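Local coordinates for OsmC-like protein (Jannaschia sp., PDB 3CJE), which probably reduces organic hydroperoxides through reactive cysteines, as other OsmC/Ohr-type hydroperoxide resistance proteins do, at residues A64-G69 and V98-A103; T76-F81 and V87-L92. All blocks are in the same frame, centred on the assembly; numbering follows the deposited sequence. Where two conformers were deposited one is given.

Contact 1: A64-G69 and V98-A103; sequences ALFIAG and VVWDWA
V98 meets I67 where strand 93-105 passes beneath helix 62-81, their CA atoms 7.5 Å apart. The two branches of V98 divide the work. V98 CG2 lies beside the end of the isoleucine, 3.8 Å from I67 CD1 and 4.0 Å from I67 CG1, and the two side chains lie alongside each other, running in opposite senses. I67 can reach this far because it is drawn out straight, with CG1 opposite its backbone N (chi1 -162°) and CD1 extended beyond it. CG1 of V98 turns instead to its own strand and rests 3.4 Å above one face of the W100 ring, offset toward the rim. W100 then brings the far edge of its indole to the helix: CZ2 stands 3.8 Å from F66 CE2, and CH2 is 4.0 Å from F66 CD2. The phenyl CD2 lies in the indole plane, so the tryptophan presents its edge, while the phenylalanine receives it obliquely. All four side chains are buried, and no hydrogen bond joins the segments; the contact is apolar throughout. The polar end of the indole is used across the dimer, where NE1 bonds to T147 OG1 of the second subunit and the ring meets F143 of that subunit edge-to-face. Within the antiparallel sheet, strand 93-105 runs between 13-24 and 108-121. The helix lies over this sheet, and the contact joins the two within the buried apolar core beside the subunit interface, with I67 also touching F17, C19 and V33 and F66 touching F116, while L144 of the second subunit packs on both F66 and W100.

Contact 2: T76-F81 and V87-L92; sequences TQIRAF and VTVTDL. With GOL (glycerol), chain D.
L92 swings its CG opposite the backbone N (chi1 176°), which carries its methyls toward helix 62-81, and R79 bends at its third torsion (chi3 81°), turning NE off the line of its aliphatic stem. The leucine and the arginine cross at an angle, with L92 CD2 3.7 Å from R79 CG. The same methyl lies 4.1 Å from I78 CG2, and CD1 approaches that isoleucine branch a little less closely. V89 adds a looser touch, its CG2 4.5 Å from I78 CG2. No direct hydrogen bond crosses between the segments; a glycerol makes the polar link. R79 NE donates to O3 of the glycerol over 3.0 Å, nearly straight at 169°, and the hydroxyl lies at the edge of the guanidinium, in its plane. At the other end, the backbone N of L92 donates to glycerol O1, also at 3.0 Å. The carbon chain between them runs past V89, whose CG1 is 4.0 Å from glycerol C2. The rest of the guanidinium is held by the chain's own oxygens: NH1 bonds to R28 O and N29 OD1, and NH2 to V24 O. These bonds, together with that from NE, fix the rotation of the group, and its named partners are all neutral oxygens, which would solvate the positive charge. The glycerol is probably from the crystallisation liquor; its placement is nevertheless consistent with a site between helix and loop that takes hydroxyls through an arginine and a main-chain N-H, beside the aliphatic groups of V89 and L92.

In the fold
Helix 62-81 contributes to both contacts: residues 64-69, near its start, serve contact 1, and residues 76-81, at its end, serve contact 2. The chain then leaves the helix through the loop holding 87-92 and enters strand 93-105, so contact 2 is nested inside the loop that contact 1 closes. Their centres lie 25 Å apart and their nearest atoms about 7 Å, without touching. Contact 1 is a fully buried apolar seam, whereas contact 2 is partly buried and holds the glycerol. The second subunit reaches both, consistent with the intimate dimer of OsmC/Ohr proteins, in which the reactive cysteines lie near the subunit interface.

Contact 1: A64-G69 and V98-A103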
loop_
_atom_site.group_PDB
_atom_site.type_symbol
_atom_site.label_atom_id
_atom_site.label_comp_id
_atom_site.label_asym_id
_atom_site.label_seq_id
_atom_site.Cartn_x
_atom_site.Cartn_y
_atom_site.Cartn_z
ATOM N N ALA A 64 2.006 -7.829 1.361
ATOM C CA ALA A 64 3.361 -7.821 0.741
ATOM C C ALA A 64 3.436 -6.727 -0.313
ATOM O O ALA A 64 4.428 -6.012 -0.412
ATOM C CB ALA A 64 3.737 -9.208 0.092
ATOM N N LEU A 65 2.391 -6.621 -1.142
ATOM C CA LEU A 65 2.363 -5.533 -2.135
ATOM C C LEU A 65 2.370 -4.176 -1.425
ATOM O O LEU A 65 3.050 -3.250 -1.870
ATOM C CB LEU A 65 1.175 -5.689 -3.077
ATOM C CG LEU A 65 1.137 -6.898 -4.004
ATOM C CD1 LEU A 65 -0.078 -6.736 -4.974
ATOM C CD2 LEU A 65 2.383 -7.048 -4.787
ATOM N N PHE A 66 1.589 -4.015 -0.341
ATOM C CA PHE A 66 1.561 -2.752 0.404
ATOM C C PHE A 66 2.956 -2.351 0.909
ATOM O O PHE A 66 3.410 -1.234 0.697
ATOM C CB PHE A 66 0.611 -2.855 1.601
ATOM C CG PHE A 66 0.712 -1.693 2.519
ATOM C CD1 PHE A 66 0.218 -0.448 2.160
ATOM C CD2 PHE A 66 1.407 -1.803 3.732
ATOM C CE1 PHE A 66 0.352 0.643 3.036
ATOM C CE2 PHE A 66 1.528 -0.695 4.600
ATOM C CZ PHE A 66 1.013 0.512 4.226
ATOM N N ILE A 67 3.632 -3.251 1.630
ATOM C CA ILE A 67 4.921 -2.887 2.239
ATOM C C ILE A 67 5.995 -2.635 1.171
ATOM O O ILE A 67 6.824 -1.749 1.321
ATOM C CB ILE A 67 5.386 -3.866 3.331
ATOM C CG1 ILE A 67 6.465 -3.210 4.216
ATOM C CG2 ILE A 67 5.805 -5.212 2.771
ATOM C CD1 ILE A 67 6.848 -3.997 5.463
ATOM N N ALA A 68 5.949 -3.406 0.073
ATOM C CA ALA A 68 6.840 -3.174 -1.075
ATOM C C ALA A 68 6.573 -1.785 -1.677
ATOM O O ALA A 68 7.501 -1.054 -1.985
ATOM C CB ALA A 68 6.698 -4.255 -2.132
ATOM N N GLY A 69 5.310 -1.429 -1.833
ATOM C CA GLY A 69 4.926 -0.112 -2.326
ATOM C C GLY A 69 5.451 1.002 -1.468
ATOM O O GLY A 69 6.006 1.979 -1.939
ATOM N N VAL A 98 6.525 -3.220 9.439
ATOM C CA VAL A 98 5.174 -2.798 9.756
ATOM C C VAL A 98 4.496 -3.895 10.597
ATOM O O VAL A 98 4.577 -5.075 10.269
ATOM C CB VAL A 98 4.336 -2.476 8.499
ATOM C CG1 VAL A 98 2.945 -1.920 8.894
ATOM C CG2 VAL A 98 5.082 -1.455 7.592
ATOM N N VAL A 99 3.831 -3.484 11.664
ATOM C CA VAL A 99 3.139 -4.354 12.593
ATOM C C VAL A 99 1.678 -3.919 12.655
ATOM O O VAL A 99 1.377 -2.744 12.857
ATOM C CB VAL A 99 3.731 -4.336 14.015
ATOM C CG1 VAL A 99 2.992 -5.344 14.912
ATOM C CG2 VAL A 99 5.237 -4.604 13.940
ATOM N N TRP A 100 0.785 -4.898 12.498
ATOM C CA TRP A 100 -0.630 -4.738 12.722
ATOM C C TRP A 100 -1.083 -5.708 13.797
ATOM O O TRP A 100 -0.399 -6.666 14.100
ATOM C CB TRP A 100 -1.441 -5.083 11.464
ATOM C CG TRP A 100 -1.228 -4.235 10.239
ATOM C CD1 TRP A 100 -1.948 -3.119 9.878
ATOM C CD2 TRP A 100 -0.266 -4.434 9.217
ATOM N NE1 TRP A 100 -1.488 -2.627 8.684
ATOM C CE2 TRP A 100 -0.441 -3.388 8.257
ATOM C CE3 TRP A 100 0.767 -5.376 9.004
ATOM C CZ2 TRP A 100 0.309 -3.320 7.079
ATOM C CZ3 TRP A 100 1.546 -5.266 7.873
ATOM C CH2 TRP A 100 1.313 -4.248 6.903
ATOM N N ASP A 101 -2.281 -5.498 14.303
ATOM C CA ASP A 101 -2.859 -6.493 15.184
ATOM C C ASP A 101 -4.312 -6.724 14.877
ATOM O O ASP A 101 -4.979 -5.905 14.232
ATOM C CB ASP A 101 -2.655 -6.118 16.632
ATOM C CG ASP A 101 -3.110 -4.699 16.941
ATOM O OD1 ASP A 101 -4.114 -4.271 16.362
ATOM O OD2 ASP A 101 -2.472 -4.026 17.775
ATOM N N TRP A 102 -4.779 -7.883 15.321
ATOM C CA TRP A 102 -6.171 -8.253 15.156
ATOM C C TRP A 102 -6.797 -8.669 16.475
ATOM O O TRP A 102 -6.093 -9.070 17.426
ATOM C CB TRP A 102 -6.349 -9.336 14.071
ATOM C CG TRP A 102 -6.220 -10.807 14.548
ATOM C CD1 TRP A 102 -7.202 -11.598 15.110
ATOM C CD2 TRP A 102 -5.055 -11.623 14.451
ATOM N NE1 TRP A 102 -6.694 -12.844 15.379
ATOM C CE2 TRP A 102 -5.376 -12.875 14.989
ATOM C CE3 TRP A 102 -3.754 -11.392 13.984
ATOM C CZ2 TRP A 102 -4.430 -13.908 15.074
ATOM C CZ3 TRP A 102 -2.819 -12.415 14.047
ATOM C CH2 TRP A 102 -3.168 -13.660 14.588
ATOM N N ALA A 103 -8.128 -8.646 16.498
ATOM C CA ALA A 103 -8.903 -9.145 17.612
ATOM C C ALA A 103 -10.182 -9.767 17.072
ATOM O O ALA A 103 -10.744 -9.313 16.084
ATOM C CB ALA A 103 -9.214 -8.028 18.600
#

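Contact 2: T76-F81 and V87-L92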
loop_
_atom_site.group_PDB
_atom_site.type_symbol
_atom_site.label_atom_id
_atom_site.label_comp_id
_atom_site.label_asym_id
_atom_site.label_seq_id
_atom_site.Cartn_x
_atom_site.Cartn_y
_atom_site.Cartn_z
ATOM N N THR A 76 12.238 5.714 -4.028
ATOM C CA THR A 76 12.123 6.498 -5.237
ATOM C C THR A 76 12.324 7.987 -4.957
ATOM O O THR A 76 13.053 8.667 -5.684
ATOM C CB THR A 76 10.790 6.196 -5.959
ATOM O OG1 THR A 76 10.811 4.817 -6.375
ATOM C CG2 THR A 76 10.626 7.091 -7.192
ATOM N N GLN A 77 11.713 8.509 -3.889
ATOM C CA GLN A 77 11.859 9.938 -3.582
ATOM C C GLN A 77 13.299 10.273 -3.179
ATOM O O GLN A 77 13.834 11.312 -3.561
ATOM C CB GLN A 77 10.908 10.365 -2.459
ATOM C CG GLN A 77 9.460 9.934 -2.587
ATOM C CD GLN A 77 8.870 10.377 -3.840
ATOM O OE1 GLN A 77 9.099 11.524 -4.260
ATOM N NE2 GLN A 77 8.112 9.492 -4.485
ATOM N N ILE A 78 13.928 9.409 -2.366
ATOM C CA ILE A 78 15.334 9.597 -2.022
ATOM C C ILE A 78 16.201 9.710 -3.270
ATOM O O ILE A 78 17.024 10.632 -3.425
ATOM C CB ILE A 78 15.836 8.486 -1.102
ATOM C CG1 ILE A 78 15.154 8.579 0.263
ATOM C CG2 ILE A 78 17.366 8.546 -0.931
ATOM C CD1 ILE A 78 15.383 7.354 1.156
ATOM N N ARG A 79 16.005 8.774 -4.199
ATOM C CA ARG A 79 16.781 8.739 -5.424
ATOM C C ARG A 79 16.488 9.918 -6.344
ATOM O O ARG A 79 17.420 10.460 -6.933
ATOM C CB ARG A 79 16.593 7.401 -6.138
ATOM C CG ARG A 79 17.067 6.207 -5.321
ATOM C CD ARG A 79 16.788 4.883 -6.017
ATOM N NE ARG A 79 17.809 4.619 -7.025
ATOM C CZ ARG A 79 17.874 3.511 -7.756
ATOM N NH1 ARG A 79 16.996 2.582 -7.632
ATOM N NH2 ARG A 79 18.863 3.357 -8.581
ATOM N N ALA A 80 15.228 10.327 -6.432
ATOM C CA ALA A 80 14.814 11.452 -7.270
ATOM C C ALA A 80 15.322 12.792 -6.728
ATOM O O ALA A 80 15.620 13.707 -7.487
ATOM C CB ALA A 80 13.298 11.492 -7.411
ATOM N N PHE A 81 15.412 12.911 -5.416
ATOM C CA PHE A 81 15.723 14.210 -4.798
ATOM C C PHE A 81 17.207 14.379 -4.428
ATOM O O PHE A 81 17.646 15.499 -4.180
ATOM C CB PHE A 81 14.893 14.393 -3.534
ATOM C CG PHE A 81 13.384 14.562 -3.738
ATOM C CD1 PHE A 81 12.827 14.829 -4.962
ATOM C CD2 PHE A 81 12.536 14.541 -2.647
ATOM C CE1 PHE A 81 11.455 14.984 -5.078
ATOM C CE2 PHE A 81 11.208 14.734 -2.766
ATOM C CZ PHE A 81 10.655 14.936 -3.980
ATOM N N VAL A 87 23.126 15.755 -2.175
ATOM C CA VAL A 87 23.538 14.577 -1.444
ATOM C C VAL A 87 23.929 13.472 -2.416
ATOM O O VAL A 87 23.178 13.148 -3.336
ATOM C CB VAL A 87 22.452 14.104 -0.464
ATOM C CG1 VAL A 87 22.863 12.797 0.257
ATOM C CG2 VAL A 87 22.083 15.233 0.536
ATOM N N THR A 88 25.112 12.911 -2.202
ATOM C CA THR A 88 25.553 11.705 -2.895
ATOM C C THR A 88 25.134 10.488 -2.101
ATOM O O THR A 88 25.446 10.346 -0.907
ATOM C CB THR A 88 27.080 11.729 -3.090
ATOM O OG1 THR A 88 27.458 12.903 -3.843
ATOM C CG2 THR A 88 27.578 10.428 -3.767
ATOM N N VAL A 89 24.410 9.607 -2.771
ATOM C CA VAL A 89 23.889 8.344 -2.194
ATOM C C VAL A 89 24.458 7.203 -3.004
ATOM O O VAL A 89 24.458 7.263 -4.234
ATOM C CB VAL A 89 22.331 8.315 -2.265
ATOM C CG1 VAL A 89 21.761 6.957 -1.794
ATOM C CG2 VAL A 89 21.718 9.465 -1.451
ATOM N N THR A 90 24.948 6.168 -2.324
ATOM C CA THR A 90 25.519 4.990 -2.992
ATOM C C THR A 90 24.882 3.741 -2.390
ATOM O O THR A 90 24.716 3.665 -1.183
ATOM C CB THR A 90 27.058 4.943 -2.824
ATOM O OG1 THR A 90 27.638 6.184 -3.270
ATOM C CG2 THR A 90 27.669 3.781 -3.611
ATOM N N ASP A 91 24.491 2.783 -3.228
ATOM C CA ASP A 91 24.016 1.491 -2.732
ATOM C C ASP A 91 22.927 1.670 -1.656
ATOM O O ASP A 91 22.973 1.080 -0.555
ATOM C CB ASP A 91 25.197 0.706 -2.167
ATOM C CG ASP A 91 26.180 0.272 -3.256
ATOM O OD1 ASP A 91 25.767 0.145 -4.426
ATOM O OD2 ASP A 91 27.363 0.073 -2.924
ATOM N N LEU A 92 21.972 2.517 -1.976
ATOM C CA LEU A 92 20.872 2.791 -1.075
ATOM C C LEU A 92 20.212 1.497 -0.590
ATOM O O LEU A 92 19.901 0.600 -1.401
ATOM C CB LEU A 92 19.837 3.651 -1.790
ATOM C CG LEU A 92 18.566 3.970 -1.018
ATOM C CD1 LEU A 92 18.791 4.832 0.286
ATOM C CD2 LEU A 92 17.546 4.640 -2.010
HETATM C C1 GOL D . 20.970 4.785 -5.156
HETATM O O1 GOL D . 21.847 3.789 -4.712
HETATM C C2 GOL D . 21.754 5.995 -5.674
HETATM O O2 GOL D . 22.467 5.605 -6.833
HETATM C C3 GOL D . 20.777 7.102 -6.027
HETATM O O3 GOL D . 19.938 6.685 -7.102
#